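Local coordinates for migration inhibitory factor (Trichinella spiralis, PDB 1HFO), which belongs to the macrophage migration inhibitory factor family, whose name comes from cytokine activity, and assembles as a homotrimer, at residues F3-N8 and D81-K86. Sequence-based numbering, arbitrary orientation.
Sequences FTLNTN and DHLNTK. Unlike the reference sequence in segment 81-86: Thr-85 (reference Lys).
Phe-3 and Leu-5 both hold CG trans to their own backbone nitrogen (chi1 -177° and -171°), which carries ring and branched tip off the same face of strand 2-7, while Leu-83 sets CG opposite its carbonyl carbon (chi1 -63°) and drops its isopropyl end from the helix to meet them. The two methyls of Leu-83 divide the work. Leu-83 CD1 comes obliquely to the far end of the phenyl ring, 3.8 Å from Phe-3 CZ. Leu-83 CD2 meets Leu-5 CD2 tip to tip at 4.0 Å. A branched leucine suits this place because one side chain can serve two neighbours; Leu-5 and Leu-83 bridge the 10.0 Å between their CA atoms with their branched ends, and the long, flat ring of Phe-3 brings CZ up to Leu-83 from two residues along the strand. All three residues are buried and their side chains apolar, so the contact rests on dispersion and exclusion of water. A threonine on an exposed helix face can return its hydroxyl to the carbonyl one turn earlier, meeting its polar group within the helix: Thr-85 OG1 reaches Asp-81 O at 2.9 Å, from above the carbonyl plane, and Thr-85 N approaches from the opposite face. The contact lays helix 69-87 over the sheet, as in the alpha/beta fold of the MIF family. Leu-83 also touches Phe-18 of helix 18-30 and Met-94 of strand 94-100, whereas Phe-3 and Leu-5 share Ile-96 of that strand and rest against Leu-61 and Ala-57, respectively, of strand 57-63, joining both helices to the sheet in one core.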
loop_
_atom_site.group_PDB
_atom_site.type_symbol
_atom_site.label_atom_id
_atom_site.label_comp_id
_atom_site.label_asym_id
_atom_site.label_seq_id
_atom_site.Cartn_x
_atom_site.Cartn_y
_atom_site.Cartn_z
ATOM N N PHE A 3 -0.736 10.396 3.248
ATOM C CA PHE A 3 0.033 9.769 4.300
ATOM C C PHE A 3 -0.812 8.585 4.695
ATOM O O PHE A 3 -1.962 8.735 5.123
ATOM C CB PHE A 3 0.244 10.649 5.518
ATOM C CG PHE A 3 1.109 9.988 6.564
ATOM C CD1 PHE A 3 2.462 9.798 6.329
ATOM C CD2 PHE A 3 0.557 9.508 7.747
ATOM C CE1 PHE A 3 3.272 9.126 7.267
ATOM C CE2 PHE A 3 1.363 8.832 8.700
ATOM C CZ PHE A 3 2.715 8.650 8.444
ATOM N N THR A 4 -0.257 7.393 4.534
ATOM C CA THR A 4 -0.975 6.179 4.862
ATOM C C THR A 4 -0.101 5.337 5.796
ATOM O O THR A 4 1.102 5.190 5.564
ATOM C CB THR A 4 -1.343 5.422 3.549
ATOM O OG1 THR A 4 -1.887 4.137 3.853
ATOM C CG2 THR A 4 -0.141 5.289 2.655
ATOM N N LEU A 5 -0.719 4.812 6.848
ATOM C CA LEU A 5 -0.018 4.030 7.866
ATOM C C LEU A 5 -0.744 2.752 8.239
ATOM O O LEU A 5 -1.976 2.711 8.347
ATOM C CB LEU A 5 0.157 4.886 9.120
ATOM C CG LEU A 5 1.044 4.372 10.254
ATOM C CD1 LEU A 5 2.488 4.458 9.805
ATOM C CD2 LEU A 5 0.836 5.242 11.519
ATOM N N ASN A 6 0.039 1.698 8.442
ATOM C CA ASN A 6 -0.493 0.419 8.859
ATOM C C ASN A 6 0.108 0.153 10.237
ATOM O O ASN A 6 1.312 0.325 10.447
ATOM C CB ASN A 6 -0.085 -0.674 7.874
ATOM C CG ASN A 6 -0.551 -0.372 6.472
ATOM O OD1 ASN A 6 0.199 0.172 5.652
ATOM N ND2 ASN A 6 -1.809 -0.688 6.193
ATOM N N THR A 7 -0.736 -0.260 11.168
ATOM C CA THR A 7 -0.267 -0.482 12.531
ATOM C C THR A 7 -0.997 -1.618 13.230
ATOM O O THR A 7 -2.122 -1.972 12.869
ATOM C CB THR A 7 -0.439 0.821 13.354
ATOM O OG1 THR A 7 0.043 0.623 14.690
ATOM C CG2 THR A 7 -1.905 1.221 13.411
ATOM N N ASN A 8 -0.353 -2.179 14.255
ATOM C CA ASN A 8 -0.959 -3.257 15.018
ATOM C C ASN A 8 -1.714 -2.765 16.248
ATOM O O ASN A 8 -2.396 -3.546 16.910
ATOM C CB ASN A 8 0.098 -4.292 15.449
ATOM C CG ASN A 8 1.384 -3.658 15.958
ATOM O OD1 ASN A 8 1.400 -2.513 16.410
ATOM N ND2 ASN A 8 2.482 -4.429 15.907
ATOM N N ASP A 81 8.117 12.046 15.541
ATOM C CA ASP A 81 7.776 12.666 16.820
ATOM C C ASP A 81 6.250 12.697 16.936
ATOM O O ASP A 81 5.673 12.307 17.952
ATOM C CB ASP A 81 8.349 14.085 16.893
ATOM C CG ASP A 81 7.714 14.917 17.997
ATOM O OD1 ASP A 81 7.737 14.478 19.168
ATOM O OD2 ASP A 81 7.188 16.013 17.689
ATOM N N HIS A 82 5.594 13.121 15.863
ATOM C CA HIS A 82 4.143 13.194 15.843
ATOM C C HIS A 82 3.479 11.837 16.087
ATOM O O HIS A 82 2.595 11.706 16.928
ATOM C CB HIS A 82 3.688 13.784 14.495
ATOM C CG HIS A 82 2.205 13.830 14.336
ATOM N ND1 HIS A 82 1.409 14.690 15.059
ATOM C CD2 HIS A 82 1.367 13.075 13.590
ATOM C CE1 HIS A 82 0.142 14.458 14.768
ATOM N NE2 HIS A 82 0.090 13.482 13.881
ATOM N N LEU A 83 3.902 10.808 15.351
ATOM C CA LEU A 83 3.313 9.493 15.521
ATOM C C LEU A 83 3.579 8.877 16.916
ATOM O O LEU A 83 2.701 8.246 17.503
ATOM C CB LEU A 83 3.824 8.570 14.404
ATOM C CG LEU A 83 3.404 9.051 13.000
ATOM C CD1 LEU A 83 4.145 8.244 11.932
ATOM C CD2 LEU A 83 1.898 8.890 12.824
ATOM N N ASN A 84 4.794 9.051 17.422
ATOM C CA ASN A 84 5.139 8.538 18.745
ATOM C C ASN A 84 4.230 9.216 19.784
ATOM O O ASN A 84 3.700 8.571 20.683
ATOM C CB ASN A 84 6.611 8.851 19.040
ATOM C CG ASN A 84 7.020 8.468 20.443
ATOM O OD1 ASN A 84 7.611 9.272 21.166
ATOM N ND2 ASN A 84 6.712 7.239 20.838
ATOM N N THR A 85 4.026 10.519 19.633
ATOM C CA THR A 85 3.180 11.261 20.564
ATOM C C THR A 85 1.698 10.887 20.526
ATOM O O THR A 85 1.054 10.772 21.568
ATOM C CB THR A 85 3.313 12.776 20.319
ATOM O OG1 THR A 85 4.670 13.177 20.548
ATOM C CG2 THR A 85 2.379 13.565 21.242
ATOM N N LYS A 86 1.149 10.687 19.328
ATOM C CA LYS A 86 -0.271 10.371 19.187
ATOM C C LYS A 86 -0.676 8.912 19.322
ATOM O O LYS A 86 -1.780 8.605 19.784
ATOM C CB LYS A 86 -0.784 10.884 17.837
ATOM C CG LYS A 86 -0.677 12.376 17.648
ATOM C CD LYS A 86 -1.545 13.154 18.641
ATOM C CE LYS A 86 -1.339 14.650 18.448
ATOM N NZ LYS A 86 -2.141 15.439 19.441
#